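Local coordinates for lipoprotein (PDB 4QHQ) that binds methionine in the cleft between its two lobes and probably delivers it to an ABC transporter as the lipid-anchored receptor, at residues V39-A44 / N53-Q58; A43-G48 / A202-D207; Y86-K91 / R161-V166. All blocks are in the same frame, centred on the assembly; numbering follows the deposited sequence.

Interaction 1. Residues V39-A44 / N53-Q58. With MET (methionine), chain B.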
loop_
_atom_site.group_PDB
_atom_site.type_symbol
_atom_site.label_atom_id
_atom_site.label_comp_id
_atom_site.label_asym_id
_atom_site.label_seq_id
_atom_site.Cartn_x
_atom_site.Cartn_y
_atom_site.Cartn_z
ATOM N N VAL A 39 -2.382 -10.665 -0.686
ATOM C CA VAL A 39 -2.904 -11.622 -1.662
ATOM C C VAL A 39 -4.350 -12.039 -1.429
ATOM O O VAL A 39 -5.130 -12.178 -2.377
ATOM C CB VAL A 39 -2.000 -12.886 -1.728
ATOM C CG1 VAL A 39 -2.558 -13.916 -2.694
ATOM C CG2 VAL A 39 -0.579 -12.496 -2.125
ATOM N N GLN A 40 -4.721 -12.226 -0.170
ATOM C CA GLN A 40 -6.012 -12.851 0.124
ATOM C C GLN A 40 -7.227 -11.999 0.493
ATOM O O GLN A 40 -8.341 -12.481 0.306
ATOM C CB GLN A 40 -5.873 -13.989 1.155
ATOM C CG GLN A 40 -5.036 -15.183 0.683
ATOM C CD GLN A 40 -5.565 -15.817 -0.600
ATOM O OE1 GLN A 40 -6.773 -15.842 -0.847
ATOM N NE2 GLN A 40 -4.659 -16.333 -1.423
ATOM N N PRO A 41 -7.047 -10.779 1.048
ATOM C CA PRO A 41 -8.274 -10.135 1.554
ATOM C C PRO A 41 -9.385 -9.878 0.542
ATOM O O PRO A 41 -10.559 -9.966 0.944
ATOM C CB PRO A 41 -7.769 -8.808 2.120
ATOM C CG PRO A 41 -6.356 -9.084 2.501
ATOM C CD PRO A 41 -5.841 -10.016 1.434
ATOM N N ASN A 42 -9.081 -9.606 -0.723
ATOM C CA ASN A 42 -10.174 -9.416 -1.681
ATOM C C ASN A 42 -10.917 -10.709 -1.994
ATOM O O ASN A 42 -12.138 -10.700 -2.108
ATOM C CB ASN A 42 -9.699 -8.747 -2.969
ATOM C CG ASN A 42 -9.442 -7.258 -2.799
ATOM O OD1 ASN A 42 -10.072 -6.579 -1.998
ATOM N ND2 ASN A 42 -8.504 -6.744 -3.571
ATOM N N ALA A 43 -10.194 -11.815 -2.124
ATOM C CA ALA A 43 -10.811 -13.111 -2.348
ATOM C C ALA A 43 -11.714 -13.478 -1.164
ATOM O O ALA A 43 -12.809 -14.037 -1.330
ATOM C CB ALA A 43 -9.722 -14.176 -2.566
ATOM N N ALA A 44 -11.257 -13.123 0.033
ATOM C CA ALA A 44 -11.985 -13.432 1.257
ATOM C C ALA A 44 -13.234 -12.567 1.372
ATOM O O ALA A 44 -14.260 -13.018 1.869
ATOM C CB ALA A 44 -11.081 -13.242 2.465
ATOM N N ASN A 53 -12.778 -5.024 3.729
ATOM C CA ASN A 53 -11.344 -5.038 3.979
ATOM C C ASN A 53 -10.770 -3.640 3.914
ATOM O O ASN A 53 -11.415 -2.718 3.428
ATOM C CB ASN A 53 -10.591 -6.063 3.105
ATOM C CG ASN A 53 -10.629 -5.735 1.632
ATOM O OD1 ASN A 53 -10.449 -4.581 1.237
ATOM N ND2 ASN A 53 -10.804 -6.748 0.805
ATOM N N SER A 54 -9.560 -3.490 4.439
ATOM C CA SER A 54 -8.940 -2.176 4.574
ATOM C C SER A 54 -7.440 -2.361 4.506
ATOM O O SER A 54 -6.763 -2.484 5.529
ATOM C CB SER A 54 -9.356 -1.552 5.913
ATOM O OG SER A 54 -8.811 -0.255 6.118
ATOM N N PHE A 55 -6.923 -2.412 3.281
ATOM C CA PHE A 55 -5.511 -2.715 3.088
ATOM C C PHE A 55 -4.937 -2.194 1.774
ATOM O O PHE A 55 -3.743 -2.303 1.577
ATOM C CB PHE A 55 -5.269 -4.217 3.147
ATOM C CG PHE A 55 -5.643 -4.926 1.881
ATOM C CD1 PHE A 55 -6.982 -5.129 1.554
ATOM C CD2 PHE A 55 -4.670 -5.381 1.011
ATOM C CE1 PHE A 55 -7.335 -5.769 0.381
ATOM C CE2 PHE A 55 -5.006 -6.013 -0.171
ATOM C CZ PHE A 55 -6.340 -6.220 -0.481
ATOM N N GLN A 56 -5.766 -1.684 0.869
ATOM C CA GLN A 56 -5.306 -1.435 -0.496
ATOM C C GLN A 56 -5.629 -0.049 -1.006
ATOM O O GLN A 56 -6.456 0.661 -0.445
ATOM C CB GLN A 56 -5.950 -2.455 -1.438
ATOM C CG GLN A 56 -7.408 -2.148 -1.774
ATOM C CD GLN A 56 -8.152 -3.366 -2.272
ATOM O OE1 GLN A 56 -7.756 -3.993 -3.255
ATOM N NE2 GLN A 56 -9.248 -3.710 -1.586
ATOM N N HIS A 57 -4.959 0.338 -2.090
ATOM C CA HIS A 57 -5.324 1.549 -2.825
ATOM C C HIS A 57 -6.163 1.196 -4.065
ATOM O O HIS A 57 -6.329 0.021 -4.395
ATOM C CB HIS A 57 -4.077 2.388 -3.159
ATOM C CG HIS A 57 -2.943 1.607 -3.752
ATOM N ND1 HIS A 57 -3.053 0.930 -4.948
ATOM C CD2 HIS A 57 -1.670 1.433 -3.328
ATOM C CE1 HIS A 57 -1.890 0.360 -5.231
ATOM N NE2 HIS A 57 -1.028 0.666 -4.270
ATOM N N GLN A 58 -6.722 2.207 -4.720
ATOM C CA GLN A 58 -7.572 1.968 -5.879
ATOM C C GLN A 58 -6.866 1.290 -7.065
ATOM O O GLN A 58 -7.450 0.403 -7.695
ATOM C CB GLN A 58 -8.311 3.238 -6.318
ATOM C CG GLN A 58 -9.408 2.965 -7.348
ATOM C CD GLN A 58 -10.618 2.269 -6.767
ATOM O OE1 GLN A 58 -11.195 2.723 -5.781
ATOM N NE2 GLN A 58 -11.008 1.154 -7.378
HETATM N N MET B . -0.833 0.203 2.358
HETATM C CA MET B . -0.218 -0.082 1.060
HETATM C C MET B . 0.310 1.185 0.424
HETATM O O MET B . -0.355 2.212 0.501
HETATM C CB MET B . -1.249 -0.754 0.146
HETATM C CG MET B . -0.699 -1.145 -1.239
HETATM S SD MET B . -1.967 -1.876 -2.297
HETATM C CE MET B . -2.291 -3.426 -1.450
HETATM O OXT MET B . 1.413 1.205 -0.149
#
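Asn53 opens the contact from strand 52-57 by reaching its amide to the first turn of helix 41-47. Asn53 ND2 donates a hydrogen bond of 2.9 Å to Asn42 OD1, tilted from the carbonyl plane, and a weak hydrogen bond to the backbone O of Pro41.

Phe55 comes next, its ring held between two aliphatic groups. Pro41 lies over one face, with CB 4.0 Å from the centroid of the Phe55 ring in a CH-pi contact, and CB of Gln56 covers the opposite face. Asn42 OD1 sits at the ring edge, near its plane.

Gln56 both gives and receives: its amide pairs head to head with that of Asn42 in two antiparallel bonds, the planes 24° apart. Asn42 ND2 gives to Gln56 OE1 at 2.9 Å, almost straight (174°), while Gln56 NE2 returns a bond of 3.0 Å to a lone pair of Asn42 OD1. With CG of Gln56 between its own N and carbonyl carbon (chi1 77°) and the chain extended beyond, the amide reaches the helix while CB stays near the ligand's CE.

At His57, the bound methionine's SD lies over one ring face, displaced toward the rim and 3.4 Å from His57 NE2, which is also hydrogen-bonded to Asn110 OD1.

Two donors on Asn42 OD1, and a second acceptor for its ND2 in Gln64, satisfy this buried amide and fix its flip; the network links helix 41-47 to the strand bearing pocket residues Phe55, Gln56 and His57.

Interaction 2. Residues A43-G48 / A202-D207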
loop_
_atom_site.group_PDB
_atom_site.type_symbol
_atom_site.label_atom_id
_atom_site.label_comp_id
_atom_site.label_asym_id
_atom_site.label_seq_id
_atom_site.Cartn_x
_atom_site.Cartn_y
_atom_site.Cartn_z
ATOM N N ALA A 43 -10.194 -11.815 -2.124
ATOM C CA ALA A 43 -10.811 -13.111 -2.348
ATOM C C ALA A 43 -11.714 -13.478 -1.164
ATOM O O ALA A 43 -12.809 -14.037 -1.330
ATOM C CB ALA A 43 -9.722 -14.176 -2.566
ATOM N N ALA A 44 -11.257 -13.123 0.033
ATOM C CA ALA A 44 -11.985 -13.432 1.257
ATOM C C ALA A 44 -13.234 -12.567 1.372
ATOM O O ALA A 44 -14.260 -13.018 1.869
ATOM C CB ALA A 44 -11.081 -13.242 2.465
ATOM N N LEU A 45 -13.158 -11.334 0.896
ATOM C CA LEU A 45 -14.322 -10.464 0.819
ATOM C C LEU A 45 -15.323 -10.946 -0.236
ATOM O O LEU A 45 -16.533 -10.989 -0.005
ATOM C CB LEU A 45 -13.879 -9.038 0.501
ATOM C CG LEU A 45 -14.992 -8.003 0.300
ATOM C CD1 LEU A 45 -15.925 -7.939 1.510
ATOM C CD2 LEU A 45 -14.373 -6.631 -0.003
ATOM N N ASP A 46 -14.811 -11.307 -1.405
ATOM C CA ASP A 46 -15.643 -11.787 -2.493
ATOM C C ASP A 46 -16.413 -13.053 -2.094
ATOM O O ASP A 46 -17.560 -13.249 -2.505
ATOM C CB ASP A 46 -14.777 -12.052 -3.724
ATOM C CG ASP A 46 -15.585 -12.483 -4.922
ATOM O OD1 ASP A 46 -16.294 -11.626 -5.493
ATOM O OD2 ASP A 46 -15.503 -13.673 -5.293
ATOM N N SER A 47 -15.786 -13.898 -1.275
ATOM C CA SER A 47 -16.358 -15.199 -0.921
ATOM C C SER A 47 -17.343 -15.124 0.237
ATOM O O SER A 47 -18.056 -16.088 0.503
ATOM C CB SER A 47 -15.252 -16.188 -0.561
ATOM O OG SER A 47 -14.667 -15.847 0.686
ATOM N N GLY A 48 -17.376 -13.999 0.939
ATOM C CA GLY A 48 -18.315 -13.834 2.036
ATOM C C GLY A 48 -17.651 -13.999 3.387
ATOM O O GLY A 48 -18.249 -13.705 4.418
ATOM N N ALA A 202 -12.913 -1.428 1.374
ATOM C CA ALA A 202 -13.646 -2.080 0.291
ATOM C C ALA A 202 -14.753 -2.957 0.849
ATOM O O ALA A 202 -14.594 -3.585 1.901
ATOM C CB ALA A 202 -12.710 -2.919 -0.570
ATOM N N VAL A 203 -15.869 -2.998 0.127
ATOM C CA VAL A 203 -16.985 -3.879 0.459
ATOM C C VAL A 203 -17.531 -4.508 -0.814
ATOM O O VAL A 203 -17.218 -4.069 -1.922
ATOM C CB VAL A 203 -18.135 -3.122 1.160
ATOM C CG1 VAL A 203 -17.655 -2.521 2.470
ATOM C CG2 VAL A 203 -18.739 -2.059 0.240
ATOM N N ARG A 204 -18.335 -5.552 -0.671
ATOM C CA ARG A 204 -18.997 -6.110 -1.843
ATOM C C ARG A 204 -19.955 -5.074 -2.419
ATOM O O ARG A 204 -20.620 -4.358 -1.669
ATOM C CB ARG A 204 -19.752 -7.394 -1.494
ATOM C CG ARG A 204 -18.824 -8.560 -1.201
ATOM C CD ARG A 204 -19.613 -9.835 -0.889
ATOM N NE ARG A 204 -20.463 -9.675 0.293
ATOM C CZ ARG A 204 -20.031 -9.847 1.539
ATOM N NH1 ARG A 204 -18.777 -10.204 1.756
ATOM N NH2 ARG A 204 -20.845 -9.665 2.566
ATOM N N ALA A 205 -20.017 -5.008 -3.749
ATOM C CA ALA A 205 -20.893 -4.080 -4.453
ATOM C C ALA A 205 -22.330 -4.163 -3.946
ATOM O O ALA A 205 -22.980 -3.139 -3.740
ATOM C CB ALA A 205 -20.865 -4.358 -5.945
ATOM N N LYS A 206 -22.814 -5.385 -3.739
ATOM C CA LYS A 206 -24.187 -5.598 -3.296
ATOM C C LYS A 206 -24.447 -5.053 -1.892
ATOM O O LYS A 206 -25.601 -4.839 -1.523
ATOM C CB LYS A 206 -24.537 -7.084 -3.358
ATOM N N ASP A 207 -23.388 -4.825 -1.121
ATOM C CA ASP A 207 -23.528 -4.339 0.250
ATOM C C ASP A 207 -23.289 -2.848 0.378
ATOM O O ASP A 207 -23.368 -2.310 1.477
ATOM C CB ASP A 207 -22.543 -5.047 1.186
ATOM C CG ASP A 207 -22.933 -6.477 1.486
ATOM O OD1 ASP A 207 -24.055 -6.897 1.125
ATOM O OD2 ASP A 207 -22.118 -7.181 2.114
HETATM O O HOH W 1 -20.118 -11.710 4.653
#
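Leu45 and Arg204 join helix 41-47 to strand 199-204 in the lobe of this periplasmic-binding-protein fold built on the six-strand mixed sheet. The short axes of 43-47 and 202-204 approach to 8.2 Å with N-to-C directions 30° from parallel, so the helix lies along the strand.

Apolar packing comes from the two branches of Leu45. Leu45 CD2 rests on the strand backbone, 3.6 Å from Ala202 O, and touches Ala202 CB. Leu45 CD1 instead lies beside the arginine chain, 3.7 Å from Arg204 NH1 and 4.0 Å from Arg204 CG. With CG of Leu45 opposite the backbone N (chi1 176°), the fork reaches across to the strand although its CB does not point there.

Polar contacts gather at the end of the helix. Arg204 is bent at chi3 (-61°), which gives a hydrogen bond of 3.0 Å from Arg204 NH1 to Leu45 O; the oxygen lies in the guanidinium plane and the donor in the carbonyl plane. That same carbonyl accepts from Gly48 N, where the chain leaves the helix with positive phi, so two donors converge on it at the helix C-terminus. NH1 also bonds to Leu50 O, just beyond the helix.

The charge is answered within the strand's own segment, by a salt bridge of 2.8 Å between Arg204 NH2 and Asp207 OD2. A water lies 2.7 Å from Gly48 O and accepts weakly from Arg204 NH2.

Interaction 3. Residues Y86-K91 / R161-V166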
loop_
_atom_site.group_PDB
_atom_site.type_symbol
_atom_site.label_atom_id
_atom_site.label_comp_id
_atom_site.label_asym_id
_atom_site.label_seq_id
_atom_site.Cartn_x
_atom_site.Cartn_y
_atom_site.Cartn_z
ATOM N N TYR A 86 14.607 2.416 0.156
ATOM C CA TYR A 86 15.396 2.130 1.347
ATOM C C TYR A 86 16.692 1.464 0.950
ATOM O O TYR A 86 16.768 0.794 -0.073
ATOM C CB TYR A 86 14.632 1.222 2.320
ATOM C CG TYR A 86 13.344 1.843 2.763
ATOM C CD1 TYR A 86 12.195 1.692 2.013
ATOM C CD2 TYR A 86 13.298 2.644 3.897
ATOM C CE1 TYR A 86 11.010 2.300 2.389
ATOM C CE2 TYR A 86 12.138 3.256 4.281
ATOM C CZ TYR A 86 10.990 3.070 3.532
ATOM O OH TYR A 86 9.830 3.688 3.925
ATOM N N SER A 87 17.721 1.679 1.760
ATOM C CA SER A 87 19.019 1.083 1.509
ATOM C C SER A 87 19.793 0.962 2.799
ATOM O O SER A 87 19.774 1.856 3.641
ATOM C CB SER A 87 19.806 1.914 0.504
ATOM O OG SER A 87 21.080 1.331 0.271
ATOM N N LYS A 88 20.491 -0.156 2.940
ATOM C CA LYS A 88 21.400 -0.354 4.055
ATOM C C LYS A 88 22.812 -0.011 3.640
ATOM O O LYS A 88 23.727 -0.126 4.447
ATOM C CB LYS A 88 21.384 -1.818 4.504
ATOM C CG LYS A 88 20.073 -2.281 5.096
ATOM C CD LYS A 88 19.754 -1.533 6.373
ATOM C CE LYS A 88 18.394 -1.941 6.918
ATOM N NZ LYS A 88 17.923 -1.020 7.993
ATOM N N LYS A 89 22.985 0.386 2.382
ATOM C CA LYS A 89 24.320 0.509 1.802
ATOM C C LYS A 89 24.630 1.885 1.208
ATOM O O LYS A 89 25.803 2.229 1.040
ATOM C CB LYS A 89 24.540 -0.589 0.749
ATOM C CG LYS A 89 24.146 -1.988 1.229
ATOM C CD LYS A 89 24.465 -3.069 0.203
ATOM C CE LYS A 89 24.000 -4.441 0.692
ATOM N NZ LYS A 89 24.296 -5.521 -0.290
ATOM N N PHE A 90 23.600 2.665 0.891
ATOM C CA PHE A 90 23.793 3.969 0.244
ATOM C C PHE A 90 22.832 5.016 0.783
ATOM O O PHE A 90 21.716 4.688 1.171
ATOM C CB PHE A 90 23.628 3.820 -1.270
ATOM C CG PHE A 90 24.616 2.866 -1.878
ATOM C CD1 PHE A 90 25.937 3.247 -2.060
ATOM C CD2 PHE A 90 24.236 1.575 -2.236
ATOM C CE1 PHE A 90 26.870 2.373 -2.598
ATOM C CE2 PHE A 90 25.179 0.693 -2.782
ATOM C CZ PHE A 90 26.491 1.097 -2.966
ATOM N N LYS A 91 23.259 6.277 0.788
ATOM C CA LYS A 91 22.468 7.364 1.356
ATOM C C LYS A 91 21.618 8.071 0.307
ATOM O O LYS A 91 20.691 8.817 0.637
ATOM C CB LYS A 91 23.377 8.365 2.065
ATOM C CG LYS A 91 24.023 7.824 3.329
ATOM C CD LYS A 91 22.963 7.489 4.369
ATOM C CE LYS A 91 23.587 7.026 5.680
ATOM N NZ LYS A 91 22.552 6.737 6.715
ATOM N N ARG A 161 13.072 -7.992 4.012
ATOM C CA ARG A 161 13.976 -9.079 4.353
ATOM C C ARG A 161 15.012 -9.426 3.280
ATOM O O ARG A 161 15.727 -10.411 3.415
ATOM C CB ARG A 161 13.188 -10.315 4.795
ATOM C CG ARG A 161 12.453 -10.069 6.105
ATOM C CD ARG A 161 11.718 -11.304 6.620
ATOM N NE ARG A 161 10.594 -11.718 5.772
ATOM C CZ ARG A 161 9.437 -11.069 5.684
ATOM N NH1 ARG A 161 9.247 -9.949 6.373
ATOM N NH2 ARG A 161 8.462 -11.536 4.902
ATOM N N VAL A 162 15.111 -8.604 2.237
ATOM C CA VAL A 162 16.223 -8.739 1.287
ATOM C C VAL A 162 17.140 -7.516 1.280
ATOM O O VAL A 162 18.076 -7.444 0.488
ATOM C CB VAL A 162 15.751 -9.020 -0.167
ATOM C CG1 VAL A 162 14.846 -10.256 -0.219
ATOM C CG2 VAL A 162 15.062 -7.800 -0.769
ATOM N N LEU A 163 16.876 -6.562 2.169
ATOM C CA LEU A 163 17.675 -5.337 2.225
ATOM C C LEU A 163 19.175 -5.567 2.378
ATOM O O LEU A 163 19.973 -4.779 1.871
ATOM C CB LEU A 163 17.175 -4.416 3.332
ATOM C CG LEU A 163 16.051 -3.500 2.856
ATOM C CD1 LEU A 163 15.506 -2.673 4.008
ATOM C CD2 LEU A 163 16.545 -2.584 1.728
ATOM N N SER A 164 19.566 -6.639 3.064
ATOM C CA SER A 164 20.989 -6.935 3.248
ATOM C C SER A 164 21.673 -7.364 1.950
ATOM O O SER A 164 22.900 -7.315 1.839
ATOM C CB SER A 164 21.203 -8.003 4.326
ATOM O OG SER A 164 20.615 -9.242 3.954
ATOM N N ASP A 165 20.871 -7.758 0.964
ATOM C CA ASP A 165 21.394 -8.375 -0.252
ATOM C C ASP A 165 21.082 -7.591 -1.530
ATOM O O ASP A 165 21.253 -8.112 -2.637
ATOM C CB ASP A 165 20.853 -9.806 -0.395
ATOM C CG ASP A 165 21.495 -10.781 0.576
ATOM O OD1 ASP A 165 21.934 -10.349 1.663
ATOM O OD2 ASP A 165 21.573 -11.989 0.250
ATOM N N VAL A 166 20.627 -6.349 -1.385
ATOM C CA VAL A 166 20.422 -5.473 -2.537
ATOM C C VAL A 166 20.978 -4.099 -2.215
ATOM O O VAL A 166 21.270 -3.786 -1.058
ATOM C CB VAL A 166 18.926 -5.323 -2.922
ATOM C CG1 VAL A 166 18.324 -6.666 -3.316
ATOM C CG2 VAL A 166 18.140 -4.699 -1.786
HETATM O O HOH W 2 20.115 -2.225 0.933
#
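Tyr86, at the end of strand 84-86, meets Leu163 through its backbone: Tyr86 O is 3.8 Å from Leu163 CD2, and the tyrosine CB lies a little farther from the same methyl. Leu163 also touches Ala169 and Ile171 of strand 168-171, which places it against the five-strand sheet of the second lobe.

Ser87 shapes the turn that follows. Its OG accepts from Lys89 N at 3.0 Å, an ST turn, and from Phe90 N, an ST motif, while also bonding to Asp167 O.

Lys88 then crosses Leu163 at about a right angle, its CG 4.0 Å from Leu163 CB. Its backbone N gives to a water that donates to Leu163 O at 2.7 Å and to Val166 O, so one water joins both loops.

Lys89 stretches out fully beyond CG (chi2 -176°), carrying its CE to 3.3 Å from Val166 O. Lys89 NZ gives a hydrogen bond of 3.1 Å to Ser164 O, standing 48° out of that carbonyl's plane, not on a lone pair.

One backbone carbonyl, Ser164 O, therefore receives the ammonium, with Val166 O beside the chain, rather than a direct salt bridge: Asp165 OD1 is 5.7 Å from Lys89 NZ, close enough only for a probable long-range attraction.

How the interactions relate
Interactions 1 and 2 share Ala43 and Ala44 and fasten successive turns of helix 41-47 to neighbouring strands of one sheet. They also touch directly: Asn53 O lies 2.9 Å from Ala202 N, a probable backbone hydrogen bond between the strands. Interaction 1 is wholly buried and relies on neutral amides and an aromatic ring beside the ligand; interaction 2, partly buried, relies on a leucine, a guanidinium and a water. Interaction 3 lies across the chain's centre, about 28 Å from interaction 1 between centres, and is partly buried, with exposed lysines at its rim. Like interaction 2 it combines leucine, cation and water, but joins loop to loop rather than helix to strand.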